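Local coordinates for flagellar hook associated protein type 3 FlgL (Legionella pneumophila subsp. pneumophila, PDB 5YTI) that probably serves as a structural component of the bacterial flagellum, as a hook-associated protein of the flagellin family at the junction between hook and filament, at residues 89-94 / 326-331; 102-107 / 310-315; 182-187 / 295-300; 201-206 / 282-287. All coordinates share one frame; numbering follows the deposited sequence.

Interaction 1 of 4, residues 89-94 / 326-331; sequences RLREIQ and QLLAQI
Arg91 faces Ile331 and Gln94 faces Leu328 where helices 49-96 and 316-374 run almost antiparallel, their axes in segments 89-94 and 326-331 inclined at 168° and 9.9 Å apart. Ile331 brings both of its branches to the first helix: CG2 meets Arg91 CB at 3.7 Å, while CD1 reaches Leu90 CB at 4.1 Å. A beta-branched residue suits this place because it can fork over two neighbouring residues of the facing helix. Arg91, with CG anti to its own N (chi1 161°), runs on as a straight chain to NE, which passes Leu328 CD1 at 4.3 Å. Its guanidinium forms a salt bridge with Asp332, and a weak hydrogen bond leads to Ala217 of the second subunit. One turn on, Gln94 crosses Leu327 at about a right angle, its CD 4.0 Å from Leu327 CB, and its CG lies 3.9 Å from Leu328 N. The amide continues to a hydrogen bond with Asn324. Leu90 also touches Leu117 of helix 104-125. The contact between the segments is thus mainly van der Waals: the polar ends of Arg91 and Gln94 are paired outside it, with Asp332 and Asn324, while their carbons do most of the packing.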
loop_
_atom_site.group_PDB
_atom_site.type_symbol
_atom_site.label_atom_id
_atom_site.label_comp_id
_atom_site.label_asym_id
_atom_site.label_seq_id
_atom_site.Cartn_x
_atom_site.Cartn_y
_atom_site.Cartn_z
ATOM N N ARG A 89 -15.977 -13.750 -0.109
ATOM C CA ARG A 89 -17.021 -14.050 -1.051
ATOM C C ARG A 89 -16.709 -13.274 -2.314
ATOM O O ARG A 89 -16.748 -13.851 -3.404
ATOM C CB ARG A 89 -18.410 -13.684 -0.469
ATOM C CG ARG A 89 -19.624 -13.850 -1.397
ATOM C CD ARG A 89 -19.781 -15.251 -2.012
ATOM N NE ARG A 89 -20.763 -15.238 -3.108
ATOM C CZ ARG A 89 -20.719 -16.023 -4.194
ATOM N NH1 ARG A 89 -19.768 -16.928 -4.348
ATOM N NH2 ARG A 89 -21.639 -15.910 -5.140
ATOM N N LEU A 90 -16.366 -11.994 -2.193
ATOM C CA LEU A 90 -15.923 -11.258 -3.372
ATOM C C LEU A 90 -14.800 -12.015 -4.090
ATOM O O LEU A 90 -14.627 -11.895 -5.303
ATOM C CB LEU A 90 -15.477 -9.843 -3.000
ATOM C CG LEU A 90 -16.631 -8.881 -2.677
ATOM C CD1 LEU A 90 -16.156 -7.707 -1.849
ATOM C CD2 LEU A 90 -17.321 -8.403 -3.947
ATOM N N ARG A 91 -14.033 -12.809 -3.357
ATOM C CA ARG A 91 -12.935 -13.527 -3.975
ATOM C C ARG A 91 -13.458 -14.760 -4.703
ATOM O O ARG A 91 -12.981 -15.099 -5.782
ATOM C CB ARG A 91 -11.885 -13.903 -2.931
ATOM C CG ARG A 91 -10.998 -15.000 -3.433
ATOM C CD ARG A 91 -9.670 -15.097 -2.738
ATOM N NE ARG A 91 -8.925 -16.172 -3.390
ATOM C CZ ARG A 91 -7.617 -16.329 -3.292
ATOM N NH1 ARG A 91 -6.906 -15.495 -2.531
ATOM N NH2 ARG A 91 -7.025 -17.319 -3.937
ATOM N N GLU A 92 -14.429 -15.437 -4.095
ATOM C CA GLU A 92 -15.127 -16.557 -4.747
ATOM C C GLU A 92 -15.692 -16.026 -6.056
ATOM O O GLU A 92 -15.346 -16.521 -7.133
ATOM C CB GLU A 92 -16.260 -17.132 -3.878
ATOM C CG GLU A 92 -15.835 -17.939 -2.644
ATOM C CD GLU A 92 -16.984 -18.533 -1.827
ATOM O OE1 GLU A 92 -17.779 -17.829 -1.141
ATOM O OE2 GLU A 92 -17.070 -19.762 -1.833
ATOM N N ILE A 93 -16.506 -14.975 -5.963
ATOM C CA ILE A 93 -17.037 -14.268 -7.143
ATOM C C ILE A 93 -15.967 -13.929 -8.196
ATOM O O ILE A 93 -16.136 -14.285 -9.347
ATOM C CB ILE A 93 -17.798 -12.969 -6.772
ATOM C CG1 ILE A 93 -19.106 -13.302 -6.075
ATOM C CG2 ILE A 93 -18.101 -12.145 -8.019
ATOM C CD1 ILE A 93 -19.912 -12.102 -5.603
ATOM N N GLN A 94 -14.878 -13.258 -7.815
ATOM C CA GLN A 94 -13.876 -12.875 -8.818
ATOM C C GLN A 94 -13.333 -14.072 -9.547
ATOM O O GLN A 94 -12.995 -13.948 -10.720
ATOM C CB GLN A 94 -12.700 -12.063 -8.247
ATOM C CG GLN A 94 -11.713 -11.492 -9.288
ATOM C CD GLN A 94 -12.372 -10.942 -10.549
ATOM O OE1 GLN A 94 -13.413 -10.294 -10.511
ATOM N NE2 GLN A 94 -11.757 -11.202 -11.674
ATOM N N GLN A 326 -5.833 -9.083 -12.319
ATOM C CA GLN A 326 -5.467 -7.920 -11.510
ATOM C C GLN A 326 -6.402 -7.830 -10.330
ATOM O O GLN A 326 -5.970 -7.664 -9.198
ATOM C CB GLN A 326 -5.487 -6.610 -12.330
ATOM C CG GLN A 326 -4.402 -6.556 -13.397
ATOM C CD GLN A 326 -3.126 -5.953 -12.891
ATOM O OE1 GLN A 326 -3.147 -4.826 -12.414
ATOM N NE2 GLN A 326 -1.999 -6.672 -13.015
ATOM N N LEU A 327 -7.693 -7.963 -10.601
ATOM C CA LEU A 327 -8.698 -7.787 -9.575
ATOM C C LEU A 327 -8.601 -8.894 -8.538
ATOM O O LEU A 327 -8.982 -8.706 -7.404
ATOM C CB LEU A 327 -10.096 -7.706 -10.181
ATOM C CG LEU A 327 -10.424 -6.414 -10.935
ATOM C CD1 LEU A 327 -11.764 -6.558 -11.635
ATOM C CD2 LEU A 327 -10.473 -5.224 -9.984
ATOM N N LEU A 328 -8.063 -10.043 -8.905
ATOM C CA LEU A 328 -7.883 -11.061 -7.919
ATOM C C LEU A 328 -6.780 -10.609 -6.996
ATOM O O LEU A 328 -6.875 -10.739 -5.796
ATOM C CB LEU A 328 -7.486 -12.341 -8.588
ATOM C CG LEU A 328 -7.316 -13.508 -7.648
ATOM C CD1 LEU A 328 -8.647 -13.819 -6.966
ATOM C CD2 LEU A 328 -6.819 -14.681 -8.478
ATOM N N ALA A 329 -5.723 -10.050 -7.548
ATOM C CA ALA A 329 -4.612 -9.633 -6.692
ATOM C C ALA A 329 -5.051 -8.561 -5.717
ATOM O O ALA A 329 -4.567 -8.500 -4.596
ATOM C CB ALA A 329 -3.436 -9.135 -7.519
ATOM N N GLN A 330 -5.982 -7.719 -6.142
ATOM C CA GLN A 330 -6.379 -6.594 -5.309
ATOM C C GLN A 330 -7.284 -6.979 -4.161
ATOM O O GLN A 330 -7.104 -6.501 -3.036
ATOM C CB GLN A 330 -7.015 -5.510 -6.169
ATOM C CG GLN A 330 -5.958 -4.831 -7.019
ATOM C CD GLN A 330 -6.488 -3.669 -7.816
ATOM O OE1 GLN A 330 -5.847 -3.274 -8.791
ATOM N NE2 GLN A 330 -7.646 -3.094 -7.407
ATOM N N ILE A 331 -8.270 -7.813 -4.476
ATOM C CA ILE A 331 -9.031 -8.514 -3.474
ATOM C C ILE A 331 -8.119 -9.185 -2.461
ATOM O O ILE A 331 -8.400 -9.090 -1.278
ATOM C CB ILE A 331 -9.901 -9.597 -4.081
ATOM C CG1 ILE A 331 -11.182 -9.003 -4.618
ATOM C CG2 ILE A 331 -10.242 -10.623 -3.036
ATOM C CD1 ILE A 331 -11.834 -8.036 -3.662
#

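Interaction 2 of 4, residues 102-107 / 310-315; sequences LSEEDR and PYTSSV
Arg107 lays its side chain across one face of the Tyr311 ring. CB points toward the loop segment 310-315, and the chain then turns at chi3 (105°), a bend that brings the guanidinium down flat. CD comes first, over the ring, 3.5 Å from Tyr311 CD2; NE follows above the middle of the ring. CZ, displaced toward Tyr311 CD1, is 3.4 Å from that atom, and from there the two amino groups part: NH1 continues over CD1 and CE1, NH2 turns back toward Tyr311 CB. The planes are 4° apart and the centres 3.7 Å from each other, a stack that gives both dispersion and cation-pi attraction. NH1 also donates to Ala97 O, which helps to fix the rotation of the group. Glu104 OE2 accepts a weak hydrogen bond from Tyr311 N at 3.4 Å. Tyrosine suits its place because its flat ring offers a face to the arginine, while its side chain also touches Lys317 and Thr320 of helix 316-374. Asp106 N donates to Ser103 OG and Ser103 N to Asp106 OD2, a capping box at the start of helix 104-125, which the cation-pi stack joins to the loop between helices 296-307 and 316-374.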
loop_
_atom_site.group_PDB
_atom_site.type_symbol
_atom_site.label_atom_id
_atom_site.label_comp_id
_atom_site.label_asym_id
_atom_site.label_seq_id
_atom_site.Cartn_x
_atom_site.Cartn_y
_atom_site.Cartn_z
ATOM N N LEU A 102 -19.195 -19.702 -17.619
ATOM C CA LEU A 102 -20.412 -18.960 -17.227
ATOM C C LEU A 102 -21.125 -18.185 -18.331
ATOM O O LEU A 102 -20.474 -17.522 -19.132
ATOM C CB LEU A 102 -20.059 -17.951 -16.132
ATOM C CG LEU A 102 -20.114 -18.435 -14.686
ATOM C CD1 LEU A 102 -19.145 -19.582 -14.435
ATOM C CD2 LEU A 102 -19.823 -17.250 -13.779
ATOM N N SER A 103 -22.458 -18.230 -18.343
ATOM C CA SER A 103 -23.217 -17.439 -19.315
ATOM C C SER A 103 -23.133 -15.960 -18.949
ATOM O O SER A 103 -22.923 -15.626 -17.781
ATOM C CB SER A 103 -24.685 -17.882 -19.365
ATOM O OG SER A 103 -25.275 -17.828 -18.084
ATOM N N GLU A 104 -23.293 -15.088 -19.940
ATOM C CA GLU A 104 -23.471 -13.667 -19.700
ATOM C C GLU A 104 -24.505 -13.410 -18.586
ATOM O O GLU A 104 -24.335 -12.489 -17.785
ATOM C CB GLU A 104 -23.924 -12.963 -20.978
ATOM C CG GLU A 104 -22.801 -12.356 -21.803
ATOM C CD GLU A 104 -23.199 -11.029 -22.444
ATOM O OE1 GLU A 104 -24.268 -10.491 -22.065
ATOM O OE2 GLU A 104 -22.448 -10.511 -23.310
ATOM N N GLU A 105 -25.569 -14.219 -18.546
ATOM C CA GLU A 105 -26.640 -14.079 -17.550
ATOM C C GLU A 105 -26.138 -14.386 -16.150
ATOM O O GLU A 105 -26.503 -13.713 -15.183
ATOM C CB GLU A 105 -27.801 -15.027 -17.881
ATOM C CG GLU A 105 -29.093 -14.780 -17.107
ATOM C CD GLU A 105 -30.126 -15.893 -17.315
ATOM O OE1 GLU A 105 -31.165 -15.621 -17.971
ATOM O OE2 GLU A 105 -29.903 -17.041 -16.832
ATOM N N ASP A 106 -25.328 -15.430 -16.035
ATOM C CA ASP A 106 -24.771 -15.800 -14.748
ATOM C C ASP A 106 -23.950 -14.613 -14.201
ATOM O O ASP A 106 -24.048 -14.255 -13.023
ATOM C CB ASP A 106 -23.885 -17.050 -14.896
ATOM C CG ASP A 106 -24.683 -18.356 -15.031
ATOM O OD1 ASP A 106 -25.475 -18.678 -14.107
ATOM O OD2 ASP A 106 -24.470 -19.084 -16.046
ATOM N N ARG A 107 -23.159 -14.005 -15.083
ATOM C CA ARG A 107 -22.185 -12.991 -14.694
ATOM C C ARG A 107 -22.895 -11.715 -14.347
ATOM O O ARG A 107 -22.548 -11.075 -13.375
ATOM C CB ARG A 107 -21.145 -12.747 -15.803
ATOM C CG ARG A 107 -20.202 -13.931 -16.032
ATOM C CD ARG A 107 -19.332 -13.838 -17.293
ATOM N NE ARG A 107 -17.944 -13.496 -16.997
ATOM C CZ ARG A 107 -17.454 -12.265 -17.094
ATOM N NH1 ARG A 107 -16.180 -12.017 -16.794
ATOM N NH2 ARG A 107 -18.237 -11.269 -17.498
ATOM N N PRO A 310 -19.105 -7.260 -22.356
ATOM C CA PRO A 310 -19.408 -8.361 -23.268
ATOM C C PRO A 310 -18.512 -9.572 -23.011
ATOM O O PRO A 310 -17.302 -9.428 -22.977
ATOM C CB PRO A 310 -19.106 -7.763 -24.656
ATOM C CG PRO A 310 -19.228 -6.285 -24.498
ATOM C CD PRO A 310 -18.904 -5.974 -23.059
ATOM N N TYR A 311 -19.124 -10.739 -22.846
ATOM C CA TYR A 311 -18.420 -12.009 -22.597
ATOM C C TYR A 311 -19.152 -13.120 -23.381
ATOM O O TYR A 311 -19.769 -14.022 -22.776
ATOM C CB TYR A 311 -18.403 -12.328 -21.071
ATOM C CG TYR A 311 -17.376 -13.363 -20.526
ATOM C CD1 TYR A 311 -16.086 -12.975 -20.143
ATOM C CD2 TYR A 311 -17.721 -14.697 -20.332
ATOM C CE1 TYR A 311 -15.168 -13.884 -19.630
ATOM C CE2 TYR A 311 -16.805 -15.609 -19.819
ATOM C CZ TYR A 311 -15.536 -15.195 -19.469
ATOM O OH TYR A 311 -14.638 -16.093 -18.958
ATOM N N THR A 312 -19.119 -13.032 -24.719
ATOM C CA THR A 312 -19.665 -14.089 -25.610
ATOM C C THR A 312 -18.601 -14.619 -26.605
ATOM O O THR A 312 -18.372 -15.818 -26.696
ATOM C CB THR A 312 -20.943 -13.612 -26.354
ATOM O OG1 THR A 312 -20.819 -12.224 -26.683
ATOM C CG2 THR A 312 -22.217 -13.813 -25.482
ATOM N N SER A 313 -17.928 -13.720 -27.310
ATOM C CA SER A 313 -16.895 -14.106 -28.259
ATOM C C SER A 313 -15.518 -14.183 -27.582
ATOM O O SER A 313 -15.190 -13.317 -26.768
ATOM C CB SER A 313 -16.857 -13.100 -29.436
ATOM O OG SER A 313 -15.869 -12.086 -29.275
ATOM N N SER A 314 -14.727 -15.206 -27.943
ATOM C CA SER A 314 -13.311 -15.369 -27.528
ATOM C C SER A 314 -12.483 -14.106 -27.421
ATOM O O SER A 314 -11.540 -14.050 -26.632
ATOM C CB SER A 314 -12.576 -16.257 -28.523
ATOM O OG SER A 314 -12.892 -17.606 -28.296
ATOM N N VAL A 315 -12.804 -13.113 -28.247
ATOM C CA VAL A 315 -12.038 -11.857 -28.276
ATOM C C VAL A 315 -12.467 -10.932 -27.132
ATOM O O VAL A 315 -11.645 -10.264 -26.522
ATOM C CB VAL A 315 -12.183 -11.109 -29.627
ATOM C CG1 VAL A 315 -10.940 -10.268 -29.867
ATOM C CG2 VAL A 315 -12.436 -12.081 -30.794
#

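Interaction 3 of 4, residues 182-187 / 295-300; sequences VFMRIP and SIFSTV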
loop_
_atom_site.group_PDB
_atom_site.type_symbol
_atom_site.label_atom_id
_atom_site.label_comp_id
_atom_site.label_asym_id
_atom_site.label_seq_id
_atom_site.Cartn_x
_atom_site.Cartn_y
_atom_site.Cartn_z
ATOM N N VAL A 182 -7.444 1.567 6.906
ATOM C CA VAL A 182 -8.127 0.277 6.777
ATOM C C VAL A 182 -8.683 0.004 5.384
ATOM O O VAL A 182 -8.497 -1.073 4.861
ATOM C CB VAL A 182 -9.257 0.123 7.794
ATOM C CG1 VAL A 182 -9.964 -1.196 7.572
ATOM C CG2 VAL A 182 -8.712 0.203 9.204
ATOM N N PHE A 183 -9.312 1.008 4.779
ATOM C CA PHE A 183 -10.064 0.819 3.551
ATOM C C PHE A 183 -9.524 1.475 2.288
ATOM O O PHE A 183 -9.802 0.988 1.209
ATOM C CB PHE A 183 -11.487 1.323 3.772
ATOM C CG PHE A 183 -12.232 0.577 4.841
ATOM C CD1 PHE A 183 -12.835 -0.619 4.562
ATOM C CD2 PHE A 183 -12.340 1.094 6.117
ATOM C CE1 PHE A 183 -13.523 -1.309 5.547
ATOM C CE2 PHE A 183 -13.026 0.418 7.111
ATOM C CZ PHE A 183 -13.623 -0.786 6.828
HETATM N N MSE A 184 -8.777 2.570 2.389
HETATM C CA MSE A 184 -8.472 3.366 1.184
HETATM C C MSE A 184 -7.131 3.140 0.521
HETATM O O MSE A 184 -7.031 3.105 -0.709
HETATM C CB MSE A 184 -8.610 4.859 1.431
HETATM C CG MSE A 184 -9.850 5.208 2.252
HETATM SE SE MSE A 184 -11.532 5.194 1.215
HETATM C CE MSE A 184 -10.852 6.266 -0.289
ATOM N N ARG A 185 -6.066 3.021 1.288
ATOM C CA ARG A 185 -4.749 2.960 0.668
ATOM C C ARG A 185 -4.253 1.538 0.647
ATOM O O ARG A 185 -3.771 1.029 1.646
ATOM C CB ARG A 185 -3.771 3.833 1.429
ATOM C CG ARG A 185 -4.303 5.208 1.774
ATOM C CD ARG A 185 -4.998 5.870 0.606
ATOM N NE ARG A 185 -5.285 7.262 0.929
ATOM C CZ ARG A 185 -5.746 8.140 0.049
ATOM N NH1 ARG A 185 -5.991 7.763 -1.200
ATOM N NH2 ARG A 185 -5.960 9.397 0.411
ATOM N N ILE A 186 -4.408 0.898 -0.505
ATOM C CA ILE A 186 -4.061 -0.506 -0.704
ATOM C C ILE A 186 -3.555 -0.523 -2.105
ATOM O O ILE A 186 -4.205 0.008 -2.997
ATOM C CB ILE A 186 -5.287 -1.401 -0.631
ATOM C CG1 ILE A 186 -5.998 -1.165 0.682
ATOM C CG2 ILE A 186 -4.898 -2.851 -0.784
ATOM C CD1 ILE A 186 -7.121 -2.134 0.925
ATOM N N PRO A 187 -2.378 -1.087 -2.312
ATOM C CA PRO A 187 -1.850 -0.884 -3.635
ATOM C C PRO A 187 -2.556 -1.778 -4.640
ATOM O O PRO A 187 -3.003 -2.917 -4.328
ATOM C CB PRO A 187 -0.357 -1.243 -3.493
ATOM C CG PRO A 187 -0.129 -1.457 -2.024
ATOM C CD PRO A 187 -1.467 -1.880 -1.480
ATOM N N SER A 295 -8.774 2.379 -3.128
ATOM C CA SER A 295 -9.723 1.820 -2.121
ATOM C C SER A 295 -10.264 0.465 -2.472
ATOM O O SER A 295 -10.369 0.124 -3.632
ATOM C CB SER A 295 -10.930 2.758 -1.880
ATOM O OG SER A 295 -11.701 3.031 -3.053
ATOM N N ILE A 296 -10.611 -0.318 -1.470
ATOM C CA ILE A 296 -11.269 -1.575 -1.752
ATOM C C ILE A 296 -12.474 -1.253 -2.581
ATOM O O ILE A 296 -12.838 -1.978 -3.485
ATOM C CB ILE A 296 -11.817 -2.248 -0.504
ATOM C CG1 ILE A 296 -10.697 -2.565 0.460
ATOM C CG2 ILE A 296 -12.515 -3.541 -0.860
ATOM C CD1 ILE A 296 -11.207 -2.551 1.892
ATOM N N PHE A 297 -13.109 -0.149 -2.245
ATOM C CA PHE A 297 -14.340 0.225 -2.891
ATOM C C PHE A 297 -14.216 0.288 -4.403
ATOM O O PHE A 297 -14.966 -0.393 -5.091
ATOM C CB PHE A 297 -14.836 1.519 -2.314
ATOM C CG PHE A 297 -14.851 1.513 -0.820
ATOM C CD1 PHE A 297 -15.611 0.585 -0.142
ATOM C CD2 PHE A 297 -14.082 2.417 -0.094
ATOM C CE1 PHE A 297 -15.630 0.571 1.231
ATOM C CE2 PHE A 297 -14.101 2.409 1.282
ATOM C CZ PHE A 297 -14.873 1.482 1.949
ATOM N N SER A 298 -13.283 1.061 -4.943
ATOM C CA SER A 298 -13.146 1.055 -6.395
ATOM C C SER A 298 -12.740 -0.346 -6.918
ATOM O O SER A 298 -13.185 -0.719 -7.986
ATOM C CB SER A 298 -12.263 2.200 -6.935
ATOM O OG SER A 298 -10.908 1.925 -6.746
ATOM N N THR A 299 -11.976 -1.141 -6.164
ATOM C CA THR A 299 -11.687 -2.535 -6.571
ATOM C C THR A 299 -12.993 -3.305 -6.859
ATOM O O THR A 299 -13.131 -4.011 -7.869
ATOM C CB THR A 299 -10.855 -3.337 -5.530
ATOM O OG1 THR A 299 -9.485 -2.944 -5.558
ATOM C CG2 THR A 299 -10.895 -4.816 -5.845
ATOM N N VAL A 300 -13.953 -3.170 -5.967
ATOM C CA VAL A 300 -15.236 -3.829 -6.160
ATOM C C VAL A 300 -16.082 -3.186 -7.274
ATOM O O VAL A 300 -16.774 -3.910 -8.002
ATOM C CB VAL A 300 -16.059 -3.877 -4.869
ATOM C CG1 VAL A 300 -17.357 -4.613 -5.137
ATOM C CG2 VAL A 300 -15.286 -4.566 -3.747
#
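Ile296 wedges its side chain between Phe183 and Ile186, and Phe297 pushes its ring against Phe183 and Met184, so the start of helix 296-307 meshes with the end of helix 179-184 and the loop that follows it. At the first bump, Ile296 CD1 rests 3.7 Å from Phe183 CD1, while the CG1 of the same isoleucine meets Ile186 CD1 at 3.6 Å. The longer branch suits the place because its CG1-CD1 arm reaches both neighbours. The second bump is the CE2-CZ side of the Phe297 ring: CE2 lies 3.8 Å from Phe183 CB and 3.8 Å from the selenium of Met184, a selenomethionine. The selenium sits in the plane of the ring at its edge, as a Met-aromatic contact, because the chain folds back at chi2 (-78°) and again at chi3. The two phenyl rings run nearly parallel, at 18°, yet are slid so far apart, with centroids 5.8 Å from each other, that they scarcely overlap.

At the backbone the segments close in until Met184 CA and Ser295 CA are 3.9 Å apart, an approach that the small side chain of serine probably helps. Here Ile296 N donates to Phe183 O at 3.1 Å, almost straight, and Ser295 OG caps the new helix by accepting from Ser298 N. Around this joint, helix 104-125 covers Phe297 with Leu122 and Ala125, Phe136 meets Phe183 edge-to-face, Leu87 of helix 49-96 packs on Ile296, and helix 316-374 backs Ile186 with Ser333, Ala334 and His337.

Interaction 4 of 4, residues 201-206 / 282-287; sequences PNTGTA and AGDSFS
Asp284 OD1 is gripped by Thr203 twice: the backbone N of Thr203 donates at 2.8 Å, nearly straight, and its OG1 adds a weak bond at 3.3 Å. The second oxygen of the carboxylate, Asp284 OD2, takes Gly204 N at 2.7 Å through its syn lone pair. One carboxylate therefore holds two successive backbone N-H groups, one on each oxygen; OD2 has a further, weak bond from Lys281 N. The N-H of Thr203 meets OD1 also on the syn side, but tilted out of the carboxylate plane.

Segment 201-206 is the loop between strands 193-197 and 207-213, and the contact ties it to the start of strand 285-290, which belongs to a five-stranded antiparallel sheet. Asn202 completes the link. With CG beside its backbone N (chi1 -68°), it turns its amide to the backbone of Ser285: OD1 accepts from Ser285 N at 2.8 Å, the donor standing above the carbonyl plane, and ND2 returns a bond to Ser285 O at 3.3 Å. Asparagine suits the place because it can both accept from and donate to the same strand residue.

ND2 also sits over one face of Phe286, toward its rim and 3.4 Å from CZ, the amide plane standing steeply to the ring at 74°. At the edge of that ring, in its plane, Ala206 CB approaches Phe286 CE2 at 3.9 Å, small enough to pass beside it.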
loop_
_atom_site.group_PDB
_atom_site.type_symbol
_atom_site.label_atom_id
_atom_site.label_comp_id
_atom_site.label_asym_id
_atom_site.label_seq_id
_atom_site.Cartn_x
_atom_site.Cartn_y
_atom_site.Cartn_z
ATOM N N PRO A 201 -7.816 -0.513 -28.210
ATOM C CA PRO A 201 -8.317 -1.824 -27.853
ATOM C C PRO A 201 -7.479 -2.848 -28.566
ATOM O O PRO A 201 -6.860 -2.553 -29.592
ATOM C CB PRO A 201 -9.765 -1.830 -28.375
ATOM C CG PRO A 201 -10.123 -0.401 -28.555
ATOM C CD PRO A 201 -8.829 0.279 -28.926
ATOM N N ASN A 202 -7.427 -4.035 -28.007
ATOM C CA ASN A 202 -6.690 -5.089 -28.642
ATOM C C ASN A 202 -7.604 -5.835 -29.612
ATOM O O ASN A 202 -8.817 -5.913 -29.424
ATOM C CB ASN A 202 -6.045 -5.996 -27.588
ATOM C CG ASN A 202 -4.946 -5.284 -26.813
ATOM O OD1 ASN A 202 -4.316 -4.334 -27.297
ATOM N ND2 ASN A 202 -4.717 -5.738 -25.596
ATOM N N THR A 203 -6.995 -6.332 -30.679
ATOM C CA THR A 203 -7.706 -7.041 -31.720
ATOM C C THR A 203 -7.583 -8.552 -31.523
ATOM O O THR A 203 -8.477 -9.295 -31.951
ATOM C CB THR A 203 -7.185 -6.607 -33.101
ATOM O OG1 THR A 203 -5.911 -7.192 -33.341
ATOM C CG2 THR A 203 -7.044 -5.074 -33.179
ATOM N N GLY A 204 -6.510 -8.975 -30.830
ATOM C CA GLY A 204 -6.184 -10.394 -30.588
ATOM C C GLY A 204 -6.707 -10.978 -29.282
ATOM O O GLY A 204 -7.601 -10.405 -28.675
ATOM N N THR A 205 -6.186 -12.134 -28.849
ATOM C CA THR A 205 -6.731 -12.826 -27.646
ATOM C C THR A 205 -5.743 -12.899 -26.477
ATOM O O THR A 205 -5.815 -13.764 -25.604
ATOM C CB THR A 205 -7.245 -14.244 -27.971
ATOM O OG1 THR A 205 -6.215 -15.016 -28.609
ATOM C CG2 THR A 205 -8.457 -14.144 -28.858
ATOM N N ALA A 206 -4.834 -11.950 -26.448
ATOM C CA ALA A 206 -3.789 -11.926 -25.451
ATOM C C ALA A 206 -4.295 -11.544 -24.065
ATOM O O ALA A 206 -5.110 -10.640 -23.937
ATOM C CB ALA A 206 -2.720 -10.940 -25.897
ATOM N N ALA A 282 -0.520 -8.126 -34.210
ATOM C CA ALA A 282 0.411 -6.988 -34.140
ATOM C C ALA A 282 -0.348 -5.726 -33.747
ATOM O O ALA A 282 -1.522 -5.557 -34.120
ATOM C CB ALA A 282 1.125 -6.779 -35.460
ATOM N N GLY A 283 0.308 -4.864 -32.968
ATOM C CA GLY A 283 -0.274 -3.585 -32.559
ATOM C C GLY A 283 -1.028 -3.616 -31.240
ATOM O O GLY A 283 -1.214 -2.578 -30.585
ATOM N N ASP A 284 -1.490 -4.798 -30.851
ATOM C CA ASP A 284 -2.061 -4.972 -29.524
ATOM C C ASP A 284 -1.038 -4.483 -28.512
ATOM O O ASP A 284 0.180 -4.572 -28.735
ATOM C CB ASP A 284 -2.438 -6.438 -29.274
ATOM C CG ASP A 284 -3.684 -6.855 -30.036
ATOM O OD1 ASP A 284 -4.228 -6.003 -30.765
ATOM O OD2 ASP A 284 -4.140 -8.013 -29.905
ATOM N N SER A 285 -1.524 -3.932 -27.409
ATOM C CA SER A 285 -0.619 -3.389 -26.410
ATOM C C SER A 285 -1.207 -3.483 -25.017
ATOM O O SER A 285 -2.442 -3.483 -24.834
ATOM C CB SER A 285 -0.250 -1.935 -26.738
ATOM O OG SER A 285 -1.408 -1.151 -27.015
ATOM N N PHE A 286 -0.299 -3.571 -24.048
ATOM C CA PHE A 286 -0.636 -3.438 -22.642
ATOM C C PHE A 286 0.252 -2.387 -21.956
ATOM O O PHE A 286 1.385 -2.119 -22.361
ATOM C CB PHE A 286 -0.500 -4.787 -21.936
ATOM C CG PHE A 286 -1.420 -5.863 -22.467
ATOM C CD1 PHE A 286 -2.733 -5.947 -22.052
ATOM C CD2 PHE A 286 -0.962 -6.799 -23.356
ATOM C CE1 PHE A 286 -3.582 -6.936 -22.530
ATOM C CE2 PHE A 286 -1.798 -7.793 -23.831
ATOM C CZ PHE A 286 -3.109 -7.866 -23.425
ATOM N N SER A 287 -0.280 -1.776 -20.911
ATOM C CA SER A 287 0.466 -0.766 -20.168
ATOM C C SER A 287 0.840 -1.311 -18.796
ATOM O O SER A 287 0.061 -2.055 -18.189
ATOM C CB SER A 287 -0.388 0.468 -19.983
ATOM O OG SER A 287 0.260 1.340 -19.108
#

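Overall arrangement
Interactions 1 and 3 touch in the helical part, their centres 12 Å apart: Gln330 NE2 probably donates to Thr299 OG1 at 2.6 Å, and Leu90 CD1 packs on Val300 CG2 at 3.8 Å. Both also touch the second subunit. Interactions 2 and 4 meet at another point of the molecule, their centres 20 Å apart and lying about 28 and 29 Å from the chain centre; Val315 CG1 is 3.4 Å from Thr203 O, so the loop before helix 316-374 rests on the loop tied to the sheet. Interactions 3 and 4 stand 28 Å apart between centres but are connected along the chain, since strand 285-290 leads into helix 296-307.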